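Local coordinates for protein cycloalternan-forming enzyme (Listeria monocytogenes serovar 1/2a, PDB 5F7U) that belongs to glycoside hydrolase family 31, built around a TIM barrel flanked by beta domains, with a family 6 carbohydrate-binding module near its C-terminal end, at residues H9-D15 with T23-D29; Q343-V347 with A724-P728; S880-V886 with G908-D912. The protein carries 1 engineered substitution. All coordinates share one frame; numbering follows the deposited sequence.

Contact 1 (H9-D15 with T23-D29); sequences HSPYGDD and TERSPRD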
loop_
_atom_site.group_PDB
_atom_site.type_symbol
_atom_site.label_atom_id
_atom_site.label_comp_id
_atom_site.label_asym_id
_atom_site.label_seq_id
_atom_site.Cartn_x
_atom_site.Cartn_y
_atom_site.Cartn_z
ATOM N N HIS A 9 41.991 -8.782 1.196
ATOM C CA HIS A 9 40.923 -9.696 0.810
ATOM C C HIS A 9 39.908 -9.648 1.952
ATOM O O HIS A 9 40.295 -9.542 3.113
ATOM C CB HIS A 9 41.459 -11.130 0.594
ATOM C CG HIS A 9 40.386 -12.187 0.554
ATOM N ND1 HIS A 9 39.635 -12.451 -0.572
ATOM C CD2 HIS A 9 39.940 -13.035 1.510
ATOM C CE1 HIS A 9 38.767 -13.413 -0.308
ATOM N NE2 HIS A 9 38.932 -13.784 0.954
ATOM N N SER A 10 38.621 -9.667 1.604
ATOM C CA SER A 10 37.562 -9.694 2.607
ATOM C C SER A 10 36.430 -10.505 1.988
ATOM O O SER A 10 35.800 -10.033 1.043
ATOM C CB SER A 10 37.101 -8.273 2.951
ATOM O OG SER A 10 36.309 -8.292 4.139
ATOM N N PRO A 11 36.176 -11.719 2.511
ATOM C CA PRO A 11 35.409 -12.711 1.738
ATOM C C PRO A 11 33.981 -12.307 1.371
ATOM O O PRO A 11 33.498 -12.701 0.320
ATOM C CB PRO A 11 35.392 -13.944 2.661
ATOM C CG PRO A 11 35.731 -13.439 4.018
ATOM C CD PRO A 11 36.685 -12.298 3.767
ATOM N N TYR A 12 33.316 -11.545 2.233
ATOM C CA TYR A 12 31.935 -11.155 1.945
ATOM C C TYR A 12 31.765 -9.766 1.349
ATOM O O TYR A 12 30.637 -9.418 0.974
ATOM C CB TYR A 12 31.063 -11.297 3.194
ATOM C CG TYR A 12 31.185 -12.652 3.850
ATOM C CD1 TYR A 12 30.635 -13.817 3.252
ATOM C CD2 TYR A 12 31.841 -12.781 5.065
ATOM C CE1 TYR A 12 30.761 -15.067 3.876
ATOM C CE2 TYR A 12 31.964 -14.011 5.693
ATOM C CZ TYR A 12 31.427 -15.139 5.097
ATOM O OH TYR A 12 31.571 -16.338 5.777
ATOM N N GLY A 13 32.845 -8.969 1.294
ATOM C CA GLY A 13 32.753 -7.574 0.836
ATOM C C GLY A 13 31.785 -6.805 1.721
ATOM O O GLY A 13 31.855 -6.903 2.946
ATOM N N ASP A 14 30.870 -6.061 1.100
ATOM C CA ASP A 14 29.812 -5.401 1.851
ATOM C C ASP A 14 28.581 -6.296 2.025
ATOM O O ASP A 14 27.550 -5.839 2.531
ATOM C CB ASP A 14 29.426 -4.084 1.166
ATOM C CG ASP A 14 30.537 -3.062 1.210
ATOM O OD1 ASP A 14 31.190 -2.920 2.266
ATOM O OD2 ASP A 14 30.767 -2.383 0.190
ATOM N N ASP A 15 28.695 -7.556 1.600
ATOM C CA ASP A 15 27.577 -8.515 1.611
ATOM C C ASP A 15 26.366 -8.019 0.788
ATOM O O ASP A 15 25.214 -8.339 1.090
ATOM C CB ASP A 15 27.154 -8.813 3.064
ATOM C CG ASP A 15 26.399 -10.125 3.204
ATOM O OD1 ASP A 15 26.779 -11.113 2.569
ATOM O OD2 ASP A 15 25.410 -10.125 3.954
ATOM N N THR A 23 37.305 -8.011 -4.167
ATOM C CA THR A 23 38.247 -8.742 -3.305
ATOM C C THR A 23 37.526 -9.729 -2.384
ATOM O O THR A 23 37.954 -9.972 -1.236
ATOM C CB THR A 23 39.098 -7.778 -2.469
ATOM O OG1 THR A 23 38.238 -6.883 -1.739
ATOM C CG2 THR A 23 40.057 -6.980 -3.389
ATOM N N GLU A 24 36.461 -10.324 -2.916
ATOM C CA GLU A 24 35.596 -11.258 -2.164
ATOM C C GLU A 24 35.961 -12.712 -2.448
ATOM O O GLU A 24 36.761 -13.012 -3.349
ATOM C CB GLU A 24 34.132 -11.051 -2.553
ATOM C CG GLU A 24 33.562 -9.693 -2.165
ATOM C CD GLU A 24 32.043 -9.617 -2.294
ATOM O OE1 GLU A 24 31.376 -10.679 -2.468
ATOM O OE2 GLU A 24 31.516 -8.485 -2.203
ATOM N N ARG A 25 35.356 -13.610 -1.677
ATOM C CA ARG A 25 35.393 -15.040 -1.952
ATOM C C ARG A 25 34.149 -15.412 -2.752
ATOM O O ARG A 25 33.057 -14.906 -2.473
ATOM C CB ARG A 25 35.401 -15.801 -0.639
ATOM C CG ARG A 25 35.204 -17.306 -0.784
ATOM C CD ARG A 25 35.422 -17.962 0.564
ATOM N NE ARG A 25 34.307 -17.709 1.495
ATOM C CZ ARG A 25 34.465 -17.395 2.776
ATOM N NH1 ARG A 25 33.398 -17.278 3.549
ATOM N NH2 ARG A 25 35.682 -17.183 3.287
ATOM N N SER A 26 34.307 -16.284 -3.738
ATOM C CA SER A 26 33.159 -16.723 -4.539
ATOM C C SER A 26 33.164 -18.248 -4.673
ATOM O O SER A 26 34.194 -18.804 -5.074
ATOM C CB SER A 26 33.164 -16.051 -5.917
ATOM O OG SER A 26 32.019 -16.463 -6.666
ATOM N N PRO A 27 32.070 -18.939 -4.300
ATOM C CA PRO A 27 30.896 -18.379 -3.613
ATOM C C PRO A 27 31.230 -17.867 -2.222
ATOM O O PRO A 27 32.181 -18.342 -1.596
ATOM C CB PRO A 27 29.955 -19.579 -3.468
ATOM C CG PRO A 27 30.617 -20.740 -4.132
ATOM C CD PRO A 27 32.077 -20.410 -4.268
ATOM N N ARG A 28 30.432 -16.927 -1.712
ATOM C CA ARG A 28 30.648 -16.429 -0.345
ATOM C C ARG A 28 30.567 -17.564 0.683
ATOM O O ARG A 28 31.401 -17.644 1.582
ATOM C CB ARG A 28 29.629 -15.327 -0.014
ATOM C CG ARG A 28 29.920 -14.025 -0.763
ATOM C CD ARG A 28 28.830 -13.006 -0.461
ATOM N NE ARG A 28 29.039 -11.761 -1.201
ATOM C CZ ARG A 28 28.086 -10.871 -1.485
ATOM N NH1 ARG A 28 26.807 -11.084 -1.128
ATOM N NH2 ARG A 28 28.420 -9.753 -2.141
ATOM N N ASP A 29 29.548 -18.418 0.546
ATOM C CA ASP A 29 29.301 -19.515 1.483
ATOM C C ASP A 29 29.304 -20.796 0.659
ATOM O O ASP A 29 28.266 -21.190 0.152
ATOM C CB ASP A 29 27.943 -19.341 2.198
ATOM C CG ASP A 29 27.859 -18.058 3.018
ATOM O OD1 ASP A 29 28.718 -17.808 3.892
ATOM O OD2 ASP A 29 26.885 -17.309 2.829
HETATM O O HOH W 1 35.961 -7.695 -0.435
HETATM O O HOH W 2 34.905 -16.561 6.107
HETATM O O HOH W 3 31.148 -18.618 4.768
HETATM O O HOH W 4 29.532 -6.665 -1.390
HETATM O O HOH W 5 25.640 -12.941 0.845
#

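Contact 2 (Q343-V347 with A724-P728); sequences QNDIV and AMDYP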
loop_
_atom_site.group_PDB
_atom_site.type_symbol
_atom_site.label_atom_id
_atom_site.label_comp_id
_atom_site.label_asym_id
_atom_site.label_seq_id
_atom_site.Cartn_x
_atom_site.Cartn_y
_atom_site.Cartn_z
ATOM N N GLN A 343 -10.170 -12.280 2.242
ATOM C CA GLN A 343 -8.757 -11.909 2.007
ATOM C C GLN A 343 -8.292 -10.805 2.937
ATOM O O GLN A 343 -7.135 -10.791 3.373
ATOM C CB GLN A 343 -8.506 -11.470 0.554
ATOM C CG GLN A 343 -8.933 -12.514 -0.475
ATOM C CD GLN A 343 -8.087 -13.777 -0.398
ATOM O OE1 GLN A 343 -8.448 -14.752 0.273
ATOM N NE2 GLN A 343 -6.966 -13.772 -1.098
ATOM N N ASN A 344 -9.209 -9.881 3.242
ATOM C CA ASN A 344 -8.861 -8.797 4.133
ATOM C C ASN A 344 -8.687 -9.259 5.565
ATOM O O ASN A 344 -7.866 -8.702 6.309
ATOM C CB ASN A 344 -9.888 -7.685 4.006
ATOM C CG ASN A 344 -9.849 -7.053 2.636
ATOM O OD1 ASN A 344 -8.774 -6.650 2.174
ATOM N ND2 ASN A 344 -10.994 -7.025 1.952
ATOM N N ASP A 345 -9.422 -10.306 5.917
ATOM C CA ASP A 345 -9.266 -10.945 7.220
ATOM C C ASP A 345 -7.924 -11.672 7.329
ATOM O O ASP A 345 -7.343 -11.734 8.424
ATOM C CB ASP A 345 -10.406 -11.913 7.489
ATOM C CG ASP A 345 -10.508 -12.281 8.951
ATOM O OD1 ASP A 345 -10.401 -11.354 9.783
ATOM O OD2 ASP A 345 -10.687 -13.476 9.247
ATOM N N ILE A 346 -7.413 -12.189 6.202
ATOM C CA ILE A 346 -6.070 -12.790 6.192
ATOM C C ILE A 346 -5.044 -11.710 6.536
ATOM O O ILE A 346 -4.168 -11.920 7.381
ATOM C CB ILE A 346 -5.757 -13.484 4.844
ATOM C CG1 ILE A 346 -6.627 -14.751 4.715
ATOM C CG2 ILE A 346 -4.261 -13.789 4.689
ATOM C CD1 ILE A 346 -6.620 -15.368 3.316
ATOM N N VAL A 347 -5.187 -10.539 5.909
ATOM C CA VAL A 347 -4.344 -9.384 6.251
ATOM C C VAL A 347 -4.474 -8.989 7.722
ATOM O O VAL A 347 -3.450 -8.732 8.386
ATOM C CB VAL A 347 -4.571 -8.185 5.293
ATOM C CG1 VAL A 347 -3.626 -7.027 5.640
ATOM C CG2 VAL A 347 -4.298 -8.655 3.877
ATOM N N ALA A 724 -8.651 -8.212 -6.390
ATOM C CA ALA A 724 -8.704 -9.595 -5.904
ATOM C C ALA A 724 -8.695 -9.689 -4.366
ATOM O O ALA A 724 -8.962 -10.751 -3.804
ATOM C CB ALA A 724 -7.575 -10.438 -6.517
ATOM N N MET A 725 -8.396 -8.582 -3.677
ATOM C CA MET A 725 -8.530 -8.573 -2.211
ATOM C C MET A 725 -9.984 -8.620 -1.794
ATOM O O MET A 725 -10.295 -9.152 -0.725
ATOM C CB MET A 725 -7.873 -7.338 -1.578
ATOM C CG MET A 725 -6.365 -7.249 -1.743
ATOM S SD MET A 725 -5.436 -8.680 -1.185
ATOM C CE MET A 725 -5.708 -8.606 0.578
ATOM N N ASP A 726 -10.881 -8.050 -2.599
ATOM C CA ASP A 726 -12.314 -8.113 -2.281
ATOM C C ASP A 726 -13.052 -9.203 -3.061
ATOM O O ASP A 726 -14.160 -9.654 -2.650
ATOM C CB ASP A 726 -12.995 -6.757 -2.535
ATOM C CG ASP A 726 -12.619 -5.686 -1.519
ATOM O OD1 ASP A 726 -11.676 -5.863 -0.722
ATOM O OD2 ASP A 726 -13.299 -4.636 -1.528
ATOM N N TYR A 727 -12.468 -9.617 -4.184
ATOM C CA TYR A 727 -13.128 -10.565 -5.116
ATOM C C TYR A 727 -12.156 -11.665 -5.558
ATOM O O TYR A 727 -11.817 -11.756 -6.742
ATOM C CB TYR A 727 -13.716 -9.819 -6.326
ATOM C CG TYR A 727 -14.635 -8.698 -5.941
ATOM C CD1 TYR A 727 -15.987 -8.933 -5.653
ATOM C CD2 TYR A 727 -14.147 -7.399 -5.815
ATOM C CE1 TYR A 727 -16.823 -7.887 -5.269
ATOM C CE2 TYR A 727 -14.981 -6.352 -5.450
ATOM C CZ TYR A 727 -16.310 -6.609 -5.166
ATOM O OH TYR A 727 -17.117 -5.546 -4.786
ATOM N N PRO A 728 -11.699 -12.511 -4.606
ATOM C CA PRO A 728 -10.618 -13.427 -4.964
ATOM C C PRO A 728 -10.995 -14.532 -5.939
ATOM O O PRO A 728 -10.111 -15.047 -6.629
ATOM C CB PRO A 728 -10.204 -14.032 -3.618
ATOM C CG PRO A 728 -11.401 -13.863 -2.742
ATOM C CD PRO A 728 -11.988 -12.557 -3.154
HETATM O O HOH W 6 -6.385 -11.613 -2.832
HETATM O O HOH W 7 -11.980 -11.254 0.251
#

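Contact 3 (S880-V886 with G908-D912); sequences STEPTSV and GYYYD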
loop_
_atom_site.group_PDB
_atom_site.type_symbol
_atom_site.label_atom_id
_atom_site.label_comp_id
_atom_site.label_asym_id
_atom_site.label_seq_id
_atom_site.Cartn_x
_atom_site.Cartn_y
_atom_site.Cartn_z
ATOM N N SER A 880 -32.498 7.588 -5.636
ATOM C CA SER A 880 -33.872 7.079 -5.813
ATOM C C SER A 880 -34.654 8.009 -6.701
ATOM O O SER A 880 -34.197 9.106 -7.002
ATOM C CB SER A 880 -34.614 6.988 -4.460
ATOM O OG SER A 880 -35.028 8.279 -4.008
ATOM N N THR A 881 -35.855 7.584 -7.095
ATOM C CA THR A 881 -36.796 8.519 -7.724
ATOM C C THR A 881 -37.360 9.470 -6.662
ATOM O O THR A 881 -37.121 9.286 -5.466
ATOM C CB THR A 881 -37.942 7.792 -8.436
ATOM O OG1 THR A 881 -38.654 7.000 -7.479
ATOM C CG2 THR A 881 -37.398 6.919 -9.560
ATOM N N GLU A 882 -38.127 10.464 -7.104
ATOM C CA GLU A 882 -38.662 11.489 -6.200
ATOM C C GLU A 882 -39.721 10.948 -5.235
ATOM O O GLU A 882 -40.723 10.401 -5.692
ATOM C CB GLU A 882 -39.262 12.642 -6.999
ATOM C CG GLU A 882 -39.662 13.826 -6.124
ATOM C CD GLU A 882 -40.022 15.067 -6.923
ATOM O OE1 GLU A 882 -40.208 14.957 -8.148
ATOM O OE2 GLU A 882 -40.130 16.155 -6.320
ATOM N N PRO A 883 -39.530 11.146 -3.912
ATOM C CA PRO A 883 -40.557 10.716 -2.949
ATOM C C PRO A 883 -41.879 11.451 -3.093
ATOM O O PRO A 883 -41.924 12.572 -3.626
ATOM C CB PRO A 883 -39.953 11.092 -1.583
ATOM C CG PRO A 883 -38.505 11.277 -1.822
ATOM C CD PRO A 883 -38.393 11.800 -3.230
ATOM N N THR A 884 -42.940 10.813 -2.609
ATOM C CA THR A 884 -44.234 11.475 -2.458
ATOM C C THR A 884 -44.348 12.136 -1.081
ATOM O O THR A 884 -45.104 13.090 -0.910
ATOM C CB THR A 884 -45.406 10.506 -2.685
ATOM O OG1 THR A 884 -45.255 9.360 -1.844
ATOM C CG2 THR A 884 -45.436 10.050 -4.141
ATOM N N SER A 885 -43.617 11.607 -0.103
ATOM C CA SER A 885 -43.464 12.231 1.212
ATOM C C SER A 885 -42.241 11.672 1.905
ATOM O O SER A 885 -41.728 10.608 1.530
ATOM C CB SER A 885 -44.702 12.016 2.088
ATOM O OG SER A 885 -44.848 10.650 2.430
ATOM N N VAL A 886 -41.759 12.408 2.905
ATOM C CA VAL A 886 -40.664 11.937 3.761
ATOM C C VAL A 886 -41.093 12.192 5.197
ATOM O O VAL A 886 -41.590 13.263 5.500
ATOM C CB VAL A 886 -39.318 12.634 3.452
ATOM C CG1 VAL A 886 -38.207 12.133 4.375
ATOM C CG2 VAL A 886 -38.907 12.390 2.003
ATOM N N GLY A 908 -36.298 18.885 6.487
ATOM C CA GLY A 908 -37.055 18.895 5.244
ATOM C C GLY A 908 -36.450 17.963 4.223
ATOM O O GLY A 908 -35.512 17.244 4.538
ATOM N N TYR A 909 -37.002 17.965 3.011
ATOM C CA TYR A 909 -36.422 17.200 1.904
ATOM C C TYR A 909 -36.442 17.958 0.585
ATOM O O TYR A 909 -37.234 18.872 0.399
ATOM C CB TYR A 909 -37.058 15.811 1.783
ATOM C CG TYR A 909 -38.412 15.757 1.112
ATOM C CD1 TYR A 909 -39.575 16.050 1.834
ATOM C CD2 TYR A 909 -38.539 15.370 -0.241
ATOM C CE1 TYR A 909 -40.828 15.973 1.239
ATOM C CE2 TYR A 909 -39.800 15.298 -0.851
ATOM C CZ TYR A 909 -40.933 15.605 -0.106
ATOM O OH TYR A 909 -42.182 15.545 -0.681
ATOM N N TYR A 910 -35.543 17.574 -0.318
ATOM C CA TYR A 910 -35.387 18.224 -1.615
ATOM C C TYR A 910 -34.983 17.157 -2.615
ATOM O O TYR A 910 -34.260 16.225 -2.255
ATOM C CB TYR A 910 -34.320 19.322 -1.526
ATOM C CG TYR A 910 -33.832 19.851 -2.864
ATOM C CD1 TYR A 910 -34.596 20.772 -3.599
ATOM C CD2 TYR A 910 -32.604 19.433 -3.396
ATOM C CE1 TYR A 910 -34.147 21.258 -4.825
ATOM C CE2 TYR A 910 -32.148 19.912 -4.626
ATOM C CZ TYR A 910 -32.921 20.815 -5.333
ATOM O OH TYR A 910 -32.466 21.286 -6.541
ATOM N N TYR A 911 -35.413 17.294 -3.866
ATOM C CA TYR A 911 -35.049 16.310 -4.889
ATOM C C TYR A 911 -34.193 16.934 -5.981
ATOM O O TYR A 911 -34.621 17.867 -6.657
ATOM C CB TYR A 911 -36.298 15.621 -5.472
ATOM C CG TYR A 911 -35.962 14.481 -6.406
ATOM C CD1 TYR A 911 -35.453 13.273 -5.906
ATOM C CD2 TYR A 911 -36.125 14.608 -7.795
ATOM C CE1 TYR A 911 -35.134 12.237 -6.756
ATOM C CE2 TYR A 911 -35.797 13.557 -8.656
ATOM C CZ TYR A 911 -35.307 12.380 -8.123
ATOM O OH TYR A 911 -34.983 11.322 -8.940
ATOM N N ASP A 912 -32.974 16.412 -6.132
ATOM C CA ASP A 912 -32.035 16.829 -7.163
ATOM C C ASP A 912 -32.335 15.986 -8.403
ATOM O O ASP A 912 -31.974 14.814 -8.456
ATOM C CB ASP A 912 -30.604 16.595 -6.642
ATOM C CG ASP A 912 -29.505 16.975 -7.635
ATOM O OD1 ASP A 912 -29.749 17.149 -8.851
ATOM O OD2 ASP A 912 -28.348 17.099 -7.158
HETATM O O HOH W 8 -38.012 10.946 -10.030
HETATM O O HOH W 9 -42.266 15.330 -3.285
#

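Contact 1 (H9-D15 with T23-D29)
Pro11 sets CB over one face of the Arg25 guanidinium, off toward the rim, 3.3 Å from Arg25 NH2. Backbone bonds tie the two segments together: Arg25 N donates to Pro11 O at 2.9 Å, and Ser10 N to Thr23 O. A bend at chi3 (73°) turns the Arg25 guanidinium so that NE and NH1 together grip the carbonyl of Arg28, Arg25 NH1 lying 2.8 Å from Arg28 O. The Tyr12 hydroxyl lies at the edge of the same guanidinium, its OH 3.0 Å from Arg25 NH1, with the ring nearly perpendicular (84°) to the guanidinium. Tyr12 also rests CD1 against Arg28 CB at 3.7 Å, and a water links its OH to Asp29 OD1.

Arg28, extended to NE, closes a salt-bridge network. Its NE and NH2 both meet Glu24 OE1, NE at 2.9 Å, in the guanidinium plane. Asp15 OD1 stands well out of that plane, 3.7 Å from Arg28 NH1, a long bridge of charge alone; Arg545 is the firmer partner of both Asp15 and Asp29. Glu24 OE2 also takes the backbone N of Gln21.

Strand 25-26 runs antiparallel to strand 36-43, while Pro11 and Arg25 pack on the aromatic side chains of Tyr94, Phe111 and Phe113 from strands 91-100 and 106-129.

Contact 2 (Q343-V347 with A724-P728)
Gln343 meets the other segment along nearly its whole length. Gln343 CB touches the backbone of the short helix, 3.2 Å from Met725 O. Gln343 CG then lies against the proline ring, 3.6 Å from Pro728 CG, and CD passes close to Pro728 CB, the two side chains sliding past each other in opposite directions. The turn at chi2 (-66°) carries the amide along Pro728, and NE2 at the tip donates to the carbonyl of Ser293 and to a water that reaches back, weakly, to Ala724 O. A second water joins Gln343 N to Met725 O, so the first turn of helix 343-354 is bound to the opposite carbonyl through solvent as well as by direct packing.

Asn344 supplies the direct polar link. Its ND2 donates to Asp726 OD1 at 3.0 Å, the bond lying in the amide plane but meeting the carboxylate from above, the two planes being almost perpendicular (89°). Asp726 is held from its other oxygen by a salt bridge to Arg721. Met725 folds at chi2 and chi3 so that its methyl CE reaches Val347 CG2 at 3.6 Å, the two side chains crossing at about a right angle.

The arrangement is a buried joint between parts of a family 31 enzyme: the start of helix 343-354, which leads toward barrel strand 367-369, packs on the short, weakly bonded helical turn 724-726 within the family 31 C-terminal domain range.

Contact 3 (S880-V886 with G908-D912)
Residues 880-886 pass alongside strand 908-912 without pairing with it, the closest CA atoms being those of Glu882 and Tyr911 at 6.2 Å, so side chains do the joining. Alternation along the strand turns Tyr909 and Tyr911 to this side and Tyr910 away from it.

Glu882 covers Tyr911. Its CB sits 3.7 Å from the Tyr911 ring centroid and only 9° off the ring normal, a CH-pi contact over the middle of the face; the chain then runs on, extended, until its carboxylate lies nearly parallel to the ring (11° between planes). The acid end is claimed by a salt bridge to Lys895. With CG anti to the backbone N (chi1 -173°), Tyr911 extends its hydroxyl to Ser880 O, 3.0 Å from Tyr911 OH and close to the ring plane, although this one proton has another acceptor within reach, so the bond is not settled. A water accepts from Glu882 N and meets Tyr911 OH only weakly.

A methyl meets one face of the second ring. Val886 CG2 makes a CH-pi contact there, offset toward the rim and 3.5 Å from Tyr909 CG, while Pro883 CB approaches Tyr909 CE2 obliquely at 4.3 Å. Pro883 also sends CD toward Tyr911 CD1, at 4.2 Å, and so touches both rings. At the far end a water joins Tyr909 OH, 2.6 Å from it, to the carbonyl of Pro883.

The arrangement is consistent with a link between the two sheets of a beta sandwich: residues 880-886 carry the chain from strand 874-879 of one sheet to strand 885-888 of the other, with tyrosines of an outermost strand of the first sheet packed against the connection.

In the fold
The three contacts follow one another along the chain and are spread across the molecule without touching. The centre of contact 2 lies about 14 Å from the centre of the chain, making it the most central; contacts 1 and 3 lie on opposite sides of that centre, their own centres about 76 Å apart. From the centre of contact 2 that of contact 1 is about 43 Å away and that of contact 3 about 37 Å, with nearest atoms about 29 and 20 Å apart. Contact 1 comes closest to bound sugar, the Thr23 side chain being about 5 Å from a bound alpha-D-glucopyranose. In contacts 2 and 3, Val347 and Tyr911 each have side chains about 10 Å from a magnesium ion.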